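Local structure of endoglucanase (Uncultured bacterium, 3X17) at residues Asp176-Thr190 against Thr538-Val550. The protein probably hydrolyses internal beta-1,4-glucosidic bonds of cellulose and related glucans, as a family 9 endoglucanase with an N-terminal Ig-like domain. Residues are numbered along the deposited sequence; the frame is centred on the assembly and turned at random.
Sequences DAGDYGKYVTTTAVT and TNEPAIDYNAPLV
Ile543 crosses the Asp176 side chain at about a right angle, its CG1 and CD1 against OD1, CD1 at 3.6 Å. The arm gets there because CG1 sits between the backbone N and the carbonyl carbon (chi1 56°), and CD1 runs on over the first turn of helix 184-190, meeting Thr186 and Thr187. Thr186 OG1 donates to Asp176 OD1 on the syn side at 2.6 Å, while Tyr331 binds OD2. Ile543 N donates to Asp176 O at 2.9 Å, almost in line with the carbonyl.

These are two signature stretches of family 9, DAGDY and NEPAIDYNA, brought together at one end of the (alpha/alpha)6 barrel; in relatives the NEPAIDYNA glutamate is the catalytic acid and the DAGD aspartates hold the attacking water. Glu540 reaches back with an extended chain, and its OE2 accepts the N-H of Gly178 on its anti side at 3.0 Å and packs against Ala177 CB. With an alanine in place of Glu540, Gly178 N would probably lose this acceptor and the 176-179 loop be freer to shift. Asp179 OD1 stands 4.0 Å from Glu540 OE2, the carboxylate planes turned 64° apart.

Helix segments 184-190 and 543-550 run nearly parallel (10°), axes 8.8 Å apart at closest approach. Thr186 CG2 packs on the Asp544 carboxylate; Thr190 OG1, donating to Thr186 O, packs on Ile543 O, to which the Tyr127 hydroxyl hydrogen-bonds.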
loop_
_atom_site.group_PDB
_atom_site.type_symbol
_atom_site.label_atom_id
_atom_site.label_comp_id
_atom_site.label_asym_id
_atom_site.label_seq_id
_atom_site.Cartn_x
_atom_site.Cartn_y
_atom_site.Cartn_z
ATOM N N ASP A 176 6.100 9.399 7.400
ATOM C CA ASP A 176 5.454 8.081 7.420
ATOM C C ASP A 176 4.051 8.168 6.852
ATOM O O ASP A 176 3.547 7.211 6.258
ATOM C CB ASP A 176 5.379 7.522 8.847
ATOM C CG ASP A 176 4.889 6.058 8.888
ATOM O OD1 ASP A 176 5.607 5.208 8.338
ATOM O OD2 ASP A 176 3.804 5.758 9.472
ATOM N N ALA A 177 3.375 9.279 7.115
ATOM C CA ALA A 177 1.927 9.316 6.980
ATOM C C ALA A 177 1.450 10.748 6.944
ATOM O O ALA A 177 1.951 11.541 6.162
ATOM C CB ALA A 177 1.279 8.550 8.138
ATOM N N GLY A 178 0.500 11.095 7.809
ATOM C CA GLY A 178 0.164 12.495 8.017
ATOM C C GLY A 178 0.943 13.192 9.132
ATOM O O GLY A 178 0.732 14.382 9.396
ATOM N N ASP A 179 1.757 12.430 9.855
ATOM C CA ASP A 179 2.749 13.015 10.738
ATOM C C ASP A 179 4.086 13.048 10.023
ATOM O O ASP A 179 4.173 12.818 8.797
ATOM C CB ASP A 179 2.885 12.197 12.033
ATOM C CG ASP A 179 3.364 10.779 11.772
ATOM O OD1 ASP A 179 2.889 10.186 10.785
ATOM O OD2 ASP A 179 4.221 10.275 12.526
ATOM N N TYR A 180 5.135 13.320 10.789
ATOM C CA TYR A 180 6.471 13.478 10.216
ATOM C C TYR A 180 7.459 12.497 10.816
ATOM O O TYR A 180 8.653 12.519 10.478
ATOM C CB TYR A 180 6.991 14.918 10.403
ATOM C CG TYR A 180 6.114 15.978 9.759
ATOM C CD1 TYR A 180 5.663 15.834 8.446
ATOM C CD2 TYR A 180 5.765 17.137 10.446
ATOM C CE1 TYR A 180 4.857 16.797 7.847
ATOM C CE2 TYR A 180 5.000 18.127 9.829
ATOM C CZ TYR A 180 4.541 17.949 8.544
ATOM O OH TYR A 180 3.736 18.917 7.940
ATOM N N GLY A 181 6.958 11.580 11.637
ATOM C CA GLY A 181 7.781 10.481 12.130
ATOM C C GLY A 181 8.298 9.601 11.003
ATOM O O GLY A 181 7.736 9.563 9.918
ATOM N N LYS A 182 9.458 8.994 11.217
ATOM C CA LYS A 182 10.043 8.102 10.228
ATOM C C LYS A 182 10.290 6.775 10.930
ATOM O O LYS A 182 10.743 6.740 12.061
ATOM C CB LYS A 182 11.354 8.678 9.713
ATOM C CG LYS A 182 11.219 10.143 9.202
ATOM C CD LYS A 182 12.485 10.632 8.509
ATOM C CE LYS A 182 13.690 10.637 9.441
ATOM N NZ LYS A 182 14.812 11.495 8.870
ATOM N N TYR A 183 9.816 5.698 10.342
ATOM C CA TYR A 183 9.685 4.466 11.115
ATOM C C TYR A 183 10.263 3.349 10.292
ATOM O O TYR A 183 9.870 3.166 9.149
ATOM C CB TYR A 183 8.217 4.164 11.354
ATOM C CG TYR A 183 7.454 5.228 12.072
ATOM C CD1 TYR A 183 6.841 6.248 11.356
ATOM C CD2 TYR A 183 7.181 5.110 13.439
ATOM C CE1 TYR A 183 6.022 7.150 11.969
ATOM C CE2 TYR A 183 6.330 6.008 14.073
ATOM C CZ TYR A 183 5.797 7.049 13.349
ATOM O OH TYR A 183 4.982 7.974 13.968
ATOM N N VAL A 184 11.211 2.614 10.849
ATOM C CA VAL A 184 11.874 1.584 10.067
ATOM C C VAL A 184 10.910 0.447 9.651
ATOM O O VAL A 184 11.093 -0.192 8.597
ATOM C CB VAL A 184 13.068 0.991 10.813
ATOM C CG1 VAL A 184 13.460 -0.349 10.164
ATOM C CG2 VAL A 184 14.253 1.947 10.741
ATOM N N THR A 185 9.855 0.253 10.436
ATOM C CA THR A 185 9.045 -0.950 10.338
ATOM C C THR A 185 8.165 -0.860 9.086
ATOM O O THR A 185 8.031 -1.824 8.339
ATOM C CB THR A 185 8.191 -1.148 11.637
ATOM O OG1 THR A 185 9.063 -1.132 12.790
ATOM C CG2 THR A 185 7.427 -2.476 11.601
ATOM N N THR A 186 7.698 0.346 8.778
ATOM C CA THR A 186 6.920 0.586 7.565
ATOM C C THR A 186 7.815 0.915 6.376
ATOM O O THR A 186 7.495 0.551 5.247
ATOM C CB THR A 186 5.912 1.754 7.761
ATOM O OG1 THR A 186 6.573 2.817 8.456
ATOM C CG2 THR A 186 4.669 1.301 8.563
ATOM N N THR A 187 8.894 1.658 6.615
ATOM C CA THR A 187 9.804 2.047 5.547
ATOM C C THR A 187 10.389 0.829 4.863
ATOM O O THR A 187 10.483 0.798 3.640
ATOM C CB THR A 187 10.988 2.954 6.042
ATOM O OG1 THR A 187 10.471 4.218 6.448
ATOM C CG2 THR A 187 12.021 3.237 4.883
ATOM N N ALA A 188 10.767 -0.178 5.646
ATOM C CA ALA A 188 11.386 -1.368 5.089
ATOM C C ALA A 188 10.396 -2.211 4.276
ATOM O O ALA A 188 10.680 -2.557 3.121
ATOM C CB ALA A 188 12.085 -2.188 6.191
ATOM N N VAL A 189 9.171 -2.397 4.770
ATOM C CA VAL A 189 8.204 -3.208 4.000
ATOM C C VAL A 189 7.702 -2.436 2.790
ATOM O O VAL A 189 7.238 -3.028 1.808
ATOM C CB VAL A 189 6.993 -3.707 4.845
ATOM C CG1 VAL A 189 7.451 -4.493 6.052
ATOM C CG2 VAL A 189 6.028 -2.565 5.229
ATOM N N THR A 190 7.653 -1.113 2.924
ATOM C CA THR A 190 7.240 -0.259 1.828
ATOM C C THR A 190 8.277 -0.347 0.718
ATOM O O THR A 190 7.942 -0.633 -0.429
ATOM C CB THR A 190 7.127 1.210 2.310
ATOM O OG1 THR A 190 5.981 1.322 3.161
ATOM C CG2 THR A 190 6.962 2.173 1.122
ATOM N N THR A 538 -9.131 6.748 9.854
ATOM C CA THR A 538 -10.028 6.524 8.739
ATOM C C THR A 538 -9.514 7.281 7.512
ATOM O O THR A 538 -9.701 6.850 6.366
ATOM C CB THR A 538 -11.410 7.052 9.162
ATOM O OG1 THR A 538 -12.226 5.974 9.639
ATOM C CG2 THR A 538 -12.057 7.851 8.154
ATOM N N ASN A 539 -8.897 8.436 7.748
ATOM C CA ASN A 539 -8.668 9.396 6.672
ATOM C C ASN A 539 -7.233 9.890 6.653
ATOM O O ASN A 539 -6.933 11.018 6.224
ATOM C CB ASN A 539 -9.632 10.579 6.774
ATOM C CG ASN A 539 -9.830 11.284 5.444
ATOM O OD1 ASN A 539 -9.937 10.642 4.380
ATOM N ND2 ASN A 539 -9.885 12.608 5.485
ATOM N N GLU A 540 -6.346 9.047 7.150
ATOM C CA GLU A 540 -4.921 9.347 7.118
ATOM C C GLU A 540 -4.213 8.413 6.118
ATOM O O GLU A 540 -4.384 7.181 6.174
ATOM C CB GLU A 540 -4.299 9.179 8.513
ATOM C CG GLU A 540 -2.834 9.681 8.552
ATOM C CD GLU A 540 -2.092 9.367 9.836
ATOM O OE1 GLU A 540 -2.520 8.461 10.588
ATOM O OE2 GLU A 540 -1.044 10.017 10.081
ATOM N N PRO A 541 -3.371 8.987 5.255
ATOM C CA PRO A 541 -2.529 8.193 4.368
ATOM C C PRO A 541 -1.339 7.623 5.119
ATOM O O PRO A 541 -1.069 8.055 6.235
ATOM C CB PRO A 541 -2.069 9.209 3.321
ATOM C CG PRO A 541 -2.051 10.502 4.051
ATOM C CD PRO A 541 -3.161 10.433 5.079
ATOM N N ALA A 542 -0.685 6.613 4.555
ATOM C CA ALA A 542 0.576 6.117 5.071
ATOM C C ALA A 542 1.388 5.475 3.949
ATOM O O ALA A 542 0.822 5.006 2.942
ATOM C CB ALA A 542 0.325 5.107 6.217
ATOM N N ILE A 543 2.709 5.438 4.126
ATOM C CA ILE A 543 3.596 4.891 3.109
ATOM C C ILE A 543 3.304 3.397 2.851
ATOM O O ILE A 543 3.447 2.922 1.721
ATOM C CB ILE A 543 5.100 5.093 3.454
ATOM C CG1 ILE A 543 5.442 4.497 4.825
ATOM C CG2 ILE A 543 5.481 6.578 3.356
ATOM C CD1 ILE A 543 6.943 4.441 5.133
ATOM N N ASP A 544 2.956 2.647 3.900
ATOM C CA ASP A 544 2.674 1.221 3.701
ATOM C C ASP A 544 1.297 0.970 3.053
ATOM O O ASP A 544 1.020 -0.131 2.591
ATOM C CB ASP A 544 2.875 0.406 4.988
ATOM C CG ASP A 544 1.876 0.762 6.071
ATOM O OD1 ASP A 544 1.664 1.968 6.292
ATOM O OD2 ASP A 544 1.299 -0.159 6.703
ATOM N N TYR A 545 0.470 2.007 2.945
ATOM C CA TYR A 545 -0.802 1.878 2.246
ATOM C C TYR A 545 -0.554 2.018 0.744
ATOM O O TYR A 545 -1.113 1.280 -0.053
ATOM C CB TYR A 545 -1.787 2.961 2.673
ATOM C CG TYR A 545 -2.156 2.980 4.147
ATOM C CD1 TYR A 545 -1.830 1.912 5.008
ATOM C CD2 TYR A 545 -2.978 3.987 4.635
ATOM C CE1 TYR A 545 -2.260 1.921 6.347
ATOM C CE2 TYR A 545 -3.372 4.026 5.946
ATOM C CZ TYR A 545 -3.004 3.016 6.806
ATOM O OH TYR A 545 -3.497 3.066 8.084
ATOM N N ASN A 546 0.300 2.968 0.387
ATOM C CA ASN A 546 0.637 3.252 -0.989
ATOM C C ASN A 546 1.433 2.150 -1.672
ATOM O O ASN A 546 1.457 2.053 -2.900
ATOM C CB ASN A 546 1.355 4.602 -1.087
ATOM C CG ASN A 546 0.407 5.721 -1.488
ATOM O OD1 ASN A 546 -0.586 5.940 -0.810
ATOM N ND2 ASN A 546 0.595 6.276 -2.695
ATOM N N ALA A 547 2.112 1.342 -0.874
ATOM C CA ALA A 547 3.017 0.331 -1.417
ATOM C C ALA A 547 2.250 -0.743 -2.201
ATOM O O ALA A 547 2.609 -1.049 -3.317
ATOM C CB ALA A 547 3.835 -0.294 -0.304
ATOM N N PRO A 548 1.188 -1.325 -1.608
ATOM C CA PRO A 548 0.455 -2.308 -2.412
ATOM C C PRO A 548 -0.383 -1.637 -3.499
ATOM O O PRO A 548 -0.719 -2.280 -4.500
ATOM C CB PRO A 548 -0.447 -3.022 -1.377
ATOM C CG PRO A 548 -0.588 -2.023 -0.246
ATOM C CD PRO A 548 0.742 -1.303 -0.200
ATOM N N LEU A 549 -0.743 -0.367 -3.303
ATOM C CA LEU A 549 -1.389 0.391 -4.370
ATOM C C LEU A 549 -0.488 0.513 -5.608
ATOM O O LEU A 549 -0.935 0.297 -6.730
ATOM C CB LEU A 549 -1.873 1.778 -3.889
ATOM C CG LEU A 549 -2.451 2.710 -4.962
ATOM C CD1 LEU A 549 -3.640 2.080 -5.727
ATOM C CD2 LEU A 549 -2.826 4.105 -4.394
ATOM N N VAL A 550 0.745 0.927 -5.412
ATOM C CA VAL A 550 1.702 0.979 -6.509
ATOM C C VAL A 550 1.878 -0.421 -7.129
ATOM O O VAL A 550 1.916 -0.543 -8.345
ATOM C CB VAL A 550 3.095 1.505 -6.045
ATOM C CG1 VAL A 550 4.195 1.188 -7.094
ATOM C CG2 VAL A 550 3.034 3.009 -5.782
#